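Local coordinates for uncharacterized protein (Enterococcus faecalis, PDB 3L1W) that is of unestablished function but belongs to the endonuclease/exonuclease/phosphatase family and may act as a 3'-5' RNA exonuclease, at residues Phe183-Ser186 / Lys187-Ala190; Val175-Leu178 / Val179-Lys182; Ala143-Thr146 / Val147-Glu151. One frame throughout, in Å; residues are numbered along the deposited sequence.

Contact 1: Phe183-Ser186 / Lys187-Ala190; sequences FQDS and KNLA
Lys187, opening segment 187-190, meets Asp185 twice across the turn that follows strand 184-185. Its backbone N donates to Asp185 OD1 at 3.1 Å, forming an Asx turn and reaching that oxygen from above the carboxylate plane, 47° out of it. Its side chain doubles back to the same carboxylate: CG lies between the backbone N and the carbonyl carbon (chi1 73°), and a bend at chi4 brings NZ to the syn lone pair of Asp185 OD2, a salt bridge of 2.9 Å. Both carboxylate oxygens are thus engaged by one residue, which fixes the rotation of the Asp185 group. Next, Asn188 N binds Asp185 O at 3.2 Å with a nearly straight N-H (163°), an i to i+3 turn overlaid on the Asx turn, while its side-chain OD1 is taken by Arg196. Leu189 N bonds to Ser186 O at 3.1 Å, and its side chain lies at about a right angle to that of Gln184, with Leu189 CD1 3.8 Å from Gln184 OE1. At Ala190, a water accepts weakly from the backbone N and donates to Ser186 O, so this carbonyl has two donors. Ser186 OG is hydrogen-bonded to Ile217 O, tying the turn to strand 215-220. The chemistry implies an aspartate whose OD1 accepts the Lys187 N-H while OD2 pairs with the same residue's ammonium, which would probably stabilise its negative charge.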
loop_
_atom_site.group_PDB
_atom_site.type_symbol
_atom_site.label_atom_id
_atom_site.label_comp_id
_atom_site.label_asym_id
_atom_site.label_seq_id
_atom_site.Cartn_x
_atom_site.Cartn_y
_atom_site.Cartn_z
ATOM N N PHE A 183 0.840 7.701 26.901
ATOM C CA PHE A 183 0.539 7.206 25.554
ATOM C C PHE A 183 0.875 5.737 25.404
ATOM O O PHE A 183 1.676 5.188 26.165
ATOM C CB PHE A 183 1.365 7.968 24.499
ATOM C CG PHE A 183 1.006 9.421 24.371
ATOM C CD1 PHE A 183 0.119 9.844 23.392
ATOM C CD2 PHE A 183 1.558 10.364 25.228
ATOM C CE1 PHE A 183 -0.218 11.184 23.275
ATOM C CE2 PHE A 183 1.228 11.705 25.108
ATOM C CZ PHE A 183 0.342 12.108 24.130
ATOM N N GLN A 184 0.284 5.106 24.392
ATOM C CA GLN A 184 0.654 3.744 24.022
ATOM C C GLN A 184 1.226 3.711 22.613
ATOM O O GLN A 184 0.755 4.433 21.735
ATOM C CB GLN A 184 -0.565 2.823 24.080
ATOM C CG GLN A 184 -1.163 2.663 25.451
ATOM C CD GLN A 184 -2.279 1.633 25.454
ATOM O OE1 GLN A 184 -3.355 1.863 24.895
ATOM N NE2 GLN A 184 -2.026 0.487 26.074
ATOM N N ASP A 185 2.238 2.873 22.398
ATOM C CA ASP A 185 2.796 2.668 21.067
ATOM C C ASP A 185 1.810 1.867 20.220
ATOM O O ASP A 185 1.565 0.687 20.480
ATOM C CB ASP A 185 4.140 1.939 21.163
ATOM C CG ASP A 185 4.807 1.757 19.816
ATOM O OD1 ASP A 185 4.157 1.989 18.778
ATOM O OD2 ASP A 185 5.994 1.366 19.796
ATOM N N SER A 186 1.243 2.517 19.209
ATOM C CA SER A 186 0.200 1.894 18.387
ATOM C C SER A 186 0.594 0.553 17.752
ATOM O O SER A 186 -0.257 -0.306 17.545
ATOM C CB SER A 186 -0.257 2.870 17.300
ATOM O OG SER A 186 0.799 3.153 16.398
ATOM N N LYS A 187 1.871 0.371 17.433
ATOM C CA LYS A 187 2.266 -0.827 16.688
ATOM C C LYS A 187 2.242 -2.107 17.526
ATOM O O LYS A 187 2.354 -3.207 16.975
ATOM C CB LYS A 187 3.621 -0.645 15.977
ATOM C CG LYS A 187 4.851 -0.652 16.882
ATOM C CD LYS A 187 6.126 -0.749 16.033
ATOM C CE LYS A 187 7.405 -0.660 16.872
ATOM N NZ LYS A 187 7.609 0.677 17.526
ATOM N N ASN A 188 2.086 -1.966 18.844
ATOM C CA ASN A 188 1.949 -3.133 19.718
ATOM C C ASN A 188 0.494 -3.423 20.090
ATOM O O ASN A 188 0.215 -4.364 20.839
ATOM C CB ASN A 188 2.767 -2.948 20.998
ATOM C CG ASN A 188 4.258 -2.890 20.735
ATOM O OD1 ASN A 188 4.744 -3.463 19.767
ATOM N ND2 ASN A 188 4.993 -2.193 21.600
ATOM N N LEU A 189 -0.422 -2.618 19.562
ATOM C CA LEU A 189 -1.825 -2.688 19.959
ATOM C C LEU A 189 -2.701 -3.512 19.025
ATOM O O LEU A 189 -3.809 -3.912 19.397
ATOM C CB LEU A 189 -2.415 -1.289 20.095
ATOM C CG LEU A 189 -1.855 -0.430 21.226
ATOM C CD1 LEU A 189 -2.637 0.859 21.286
ATOM C CD2 LEU A 189 -1.900 -1.175 22.558
ATOM N N ALA A 190 -2.218 -3.764 17.817
ATOM C CA ALA A 190 -2.998 -4.529 16.857
ATOM C C ALA A 190 -2.048 -5.263 15.931
ATOM O O ALA A 190 -0.884 -5.467 16.274
ATOM C CB ALA A 190 -3.924 -3.606 16.070
HETATM O O HOH W 1 -0.806 -2.430 15.620
#

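Contact 2: Val175-Leu178 / Val179-Lys182; sequences VHQL and VQKK. With SO4 (sulfate ion), chain J.
Val179 and Gln180 bond back one turn to Val175 and His176 in helix 174-179 and the residues that follow, within the DNase I-like fold of this family. Val179 N reaches Val175 O at 3.0 Å and Gln180 N reaches His176 O at 2.9 Å, both i to i+4 pairs. The next bond is i to i+3: Lys181 N donates to Leu178 O at 3.2 Å from 62° above the carbonyl plane. Among side chains, Gln180 passes around the His176 carbonyl oxygen, its CG 3.0 Å from His176 O, and its NE2 comes 3.8 Å from His176 CB. Val175 CG2 and Val179 CG2 share the buried side.

Partners farther out hold the polar ends. Tyr218 OH hydrogen-bonds to both Gln180 NE2 and His176 ND1, while Ala169 O holds His176 NE2, so both imidazole nitrogens are satisfied; the ring also meets Phe167, nearly parallel, and Tyr216, with planes about 50° apart. Val175 and Val179 rest on Met145 of helix 138-151. Farther along the chain, Lys182 extends to a sulfate, probably from the crystallisation liquor, which His153 also binds; a bend at chi4 (-66°) leaves Lys182 NZ 2.9 Å from sulfate O2.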
loop_
_atom_site.group_PDB
_atom_site.type_symbol
_atom_site.label_atom_id
_atom_site.label_comp_id
_atom_site.label_asym_id
_atom_site.label_seq_id
_atom_site.Cartn_x
_atom_site.Cartn_y
_atom_site.Cartn_z
ATOM N N VAL A 175 13.251 8.573 26.905
ATOM C CA VAL A 175 12.167 9.355 26.336
ATOM C C VAL A 175 10.906 8.508 26.124
ATOM O O VAL A 175 9.797 8.997 26.305
ATOM C CB VAL A 175 12.587 10.089 25.037
ATOM C CG1 VAL A 175 12.915 9.099 23.925
ATOM C CG2 VAL A 175 11.484 11.072 24.600
ATOM N N HIS A 176 11.071 7.233 25.771
ATOM C CA HIS A 176 9.908 6.376 25.554
ATOM C C HIS A 176 9.215 6.041 26.867
ATOM O O HIS A 176 7.993 5.922 26.921
ATOM C CB HIS A 176 10.286 5.100 24.794
ATOM C CG HIS A 176 10.594 5.340 23.353
ATOM N ND1 HIS A 176 9.620 5.627 22.421
ATOM C CD2 HIS A 176 11.772 5.363 22.685
ATOM C CE1 HIS A 176 10.183 5.797 21.237
ATOM N NE2 HIS A 176 11.490 5.649 21.373
ATOM N N GLN A 177 9.994 5.890 27.927
ATOM C CA GLN A 177 9.425 5.634 29.246
ATOM C C GLN A 177 8.575 6.818 29.680
ATOM O O GLN A 177 7.505 6.657 30.269
ATOM C CB GLN A 177 10.524 5.352 30.280
ATOM C CG GLN A 177 11.208 4.008 30.083
ATOM C CD GLN A 177 10.225 2.850 30.116
ATOM O OE1 GLN A 177 10.015 2.164 29.113
ATOM N NE2 GLN A 177 9.606 2.636 31.271
ATOM N N LEU A 178 9.043 8.025 29.370
ATOM C CA LEU A 178 8.302 9.231 29.722
ATOM C C LEU A 178 6.995 9.302 28.938
ATOM O O LEU A 178 5.914 9.552 29.489
ATOM C CB LEU A 178 9.145 10.475 29.437
ATOM C CG LEU A 178 8.458 11.823 29.660
ATOM C CD1 LEU A 178 8.051 11.970 31.112
ATOM C CD2 LEU A 178 9.377 12.957 29.241
ATOM N N VAL A 179 7.105 9.105 27.636
ATOM C CA VAL A 179 5.942 9.144 26.760
ATOM C C VAL A 179 4.888 8.099 27.170
ATOM O O VAL A 179 3.692 8.368 27.145
ATOM C CB VAL A 179 6.383 8.980 25.292
ATOM C CG1 VAL A 179 5.198 8.666 24.390
ATOM C CG2 VAL A 179 7.127 10.240 24.832
ATOM N N GLN A 180 5.343 6.929 27.602
ATOM C CA GLN A 180 4.438 5.826 27.906
ATOM C C GLN A 180 3.653 5.986 29.214
ATOM O O GLN A 180 2.737 5.203 29.499
ATOM C CB GLN A 180 5.194 4.495 27.842
ATOM C CG GLN A 180 5.597 4.155 26.405
ATOM C CD GLN A 180 6.586 3.012 26.313
ATOM O OE1 GLN A 180 6.742 2.228 27.259
ATOM N NE2 GLN A 180 7.264 2.906 25.166
ATOM N N LYS A 181 3.992 7.003 30.000
ATOM C CA LYS A 181 3.166 7.357 31.151
ATOM C C LYS A 181 1.758 7.745 30.688
ATOM O O LYS A 181 0.781 7.491 31.389
ATOM C CB LYS A 181 3.797 8.511 31.938
ATOM C CG LYS A 181 5.187 8.225 32.492
ATOM C CD LYS A 181 5.128 7.401 33.755
ATOM C CE LYS A 181 6.460 7.437 34.493
ATOM N NZ LYS A 181 6.311 7.060 35.929
ATOM N N LYS A 182 1.653 8.359 29.507
ATOM C CA LYS A 182 0.362 8.845 29.012
ATOM C C LYS A 182 -0.098 8.231 27.685
ATOM O O LYS A 182 -1.290 8.252 27.379
ATOM C CB LYS A 182 0.366 10.374 28.887
ATOM C CG LYS A 182 0.436 11.115 30.221
ATOM C CD LYS A 182 0.495 12.621 30.016
ATOM C CE LYS A 182 0.773 13.353 31.331
ATOM N NZ LYS A 182 -0.346 13.208 32.298
HETATM S S SO4 J . 1.116 14.893 34.932
HETATM O O1 SO4 J . 1.997 15.504 33.941
HETATM O O2 SO4 J . -0.277 15.032 34.514
HETATM O O3 SO4 J . 1.453 13.479 35.068
HETATM O O4 SO4 J . 1.299 15.551 36.222
#

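Contact 3: Ala143-Thr146 / Val147-Glu151; sequences AGMT and VILEE
Selenomethionine Met145 and Leu149 meet one turn apart in the alpha-helix 138-151, which packs against strand 126-132 of the family's DNase I-like fold. The backbone interactions are four successive i to i+4 hydrogen bonds, from Val147 N to Ala143 O, Ile148 N to Gly144 O, Leu149 N to Met145 O and Glu150 N to Thr146 O. The first, Val147 N to Ala143 O, measures 3.2 Å. The last, Glu150 N to Thr146 O, is shorter at 2.9 Å. Each of the four donors is tilted by less than 30° from its carbonyl plane, as expected of regular helix.

Apolar packing occupies the buried side. With CG anti to the backbone N (chi1 176°), bends at the next two torsions of Met145 set SE beside Leu149 and Ile148, with CE swung away from Leu149. Met145 CG lies 3.9 Å from Leu149 CD1. Met145 SE is 3.9 Å from Leu149 CG and 4.1 Å from Ile148 CB. Val131 and Phe167 also touch Met145, and Ile129 and Leu93 touch Ile148, which places this face against the sheet and its adjoining loops.

Thr146 and Glu150 pair up elsewhere on the helix. Thr146 OG1 turns back to hydrogen-bond Leu142 O, leaving the methyl CG2 beside the Glu150 carboxylate. These two side chains run alongside each other in the same direction, in plain packing contact, with Thr146 CG2 3.5 Å from Glu150 OE2.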
loop_
_atom_site.group_PDB
_atom_site.type_symbol
_atom_site.label_atom_id
_atom_site.label_comp_id
_atom_site.label_asym_id
_atom_site.label_seq_id
_atom_site.Cartn_x
_atom_site.Cartn_y
_atom_site.Cartn_z
ATOM N N ALA A 143 14.850 15.767 26.997
ATOM C CA ALA A 143 14.617 17.178 27.295
ATOM C C ALA A 143 13.630 17.806 26.321
ATOM O O ALA A 143 12.760 18.583 26.721
ATOM C CB ALA A 143 15.936 17.957 27.300
ATOM N N GLY A 144 13.764 17.478 25.038
ATOM C CA GLY A 144 12.856 18.004 24.034
ATOM C C GLY A 144 11.426 17.535 24.230
ATOM O O GLY A 144 10.486 18.313 24.100
HETATM N N MSE A 145 11.261 16.252 24.543
HETATM C CA MSE A 145 9.933 15.697 24.746
HETATM C C MSE A 145 9.308 16.258 26.017
HETATM O O MSE A 145 8.095 16.446 26.088
HETATM C CB MSE A 145 9.982 14.166 24.799
HETATM C CG MSE A 145 8.642 13.513 25.110
HETATM SE SE MSE A 145 7.266 13.924 23.782
HETATM C CE MSE A 145 8.142 13.151 22.235
ATOM N N THR A 146 10.142 16.555 27.007
ATOM C CA THR A 146 9.665 17.165 28.242
ATOM C C THR A 146 9.007 18.506 27.930
ATOM O O THR A 146 7.938 18.826 28.455
ATOM C CB THR A 146 10.815 17.329 29.255
ATOM O OG1 THR A 146 11.301 16.028 29.629
ATOM C CG2 THR A 146 10.342 18.058 30.511
ATOM N N VAL A 147 9.643 19.291 27.062
ATOM C CA VAL A 147 9.064 20.566 26.639
ATOM C C VAL A 147 7.735 20.367 25.904
ATOM O O VAL A 147 6.769 21.072 26.172
ATOM C CB VAL A 147 10.043 21.379 25.768
ATOM C CG1 VAL A 147 9.384 22.670 25.285
ATOM C CG2 VAL A 147 11.306 21.685 26.550
ATOM N N ILE A 148 7.670 19.406 24.982
ATOM C CA ILE A 148 6.400 19.126 24.312
ATOM C C ILE A 148 5.307 18.813 25.330
ATOM O O ILE A 148 4.210 19.370 25.278
ATOM C CB ILE A 148 6.520 17.931 23.338
ATOM C CG1 ILE A 148 7.512 18.267 22.226
ATOM C CG2 ILE A 148 5.141 17.537 22.758
ATOM C CD1 ILE A 148 7.662 17.181 21.183
ATOM N N LEU A 149 5.605 17.909 26.252
ATOM C CA LEU A 149 4.589 17.431 27.180
ATOM C C LEU A 149 4.135 18.515 28.149
ATOM O O LEU A 149 2.976 18.540 28.567
ATOM C CB LEU A 149 5.083 16.198 27.932
ATOM C CG LEU A 149 5.309 15.004 27.001
ATOM C CD1 LEU A 149 5.815 13.789 27.757
ATOM C CD2 LEU A 149 4.028 14.663 26.251
ATOM N N GLU A 150 5.053 19.399 28.519
ATOM C CA GLU A 150 4.713 20.507 29.402
ATOM C C GLU A 150 3.948 21.590 28.643
ATOM O O GLU A 150 2.915 22.085 29.107
ATOM C CB GLU A 150 5.986 21.093 30.014
ATOM C CG GLU A 150 6.675 20.158 30.993
ATOM C CD GLU A 150 7.907 20.775 31.637
ATOM O OE1 GLU A 150 8.327 21.875 31.204
ATOM O OE2 GLU A 150 8.456 20.151 32.574
ATOM N N GLU A 151 4.466 21.955 27.475
ATOM C CA GLU A 151 3.921 23.067 26.714
ATOM C C GLU A 151 2.499 22.776 26.249
ATOM O O GLU A 151 1.653 23.679 26.210
ATOM C CB GLU A 151 4.833 23.391 25.525
ATOM C CG GLU A 151 4.388 24.560 24.664
ATOM C CD GLU A 151 4.638 25.930 25.308
ATOM O OE1 GLU A 151 5.307 26.006 26.360
ATOM O OE2 GLU A 151 4.153 26.936 24.749
#

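Contacts 2 and 3, with centres about 11 Å apart, form one helix-helix interface: Val175 CG2 lies 3.4 Å from Met145 CB, Val179 CG2 3.6 Å from Met145 CG, and Leu178 CG 3.8 Å from Leu149 CD1. Contact 2 then runs directly into contact 1, about 12 Å away between centres, as the chain passes from helix 174-179 into strand 184-185. Contact 1 is about 21 Å from contact 3 between centres, yet Phe183 CE2 still reaches Leu149 CD2 at 4.2 Å. Strand 215-220 is shared by contacts 1 and 2, since Tyr216 touches Asp185, Lys187 and His176. Of the three, contact 2 is the one that meets the sulfate, through Lys182.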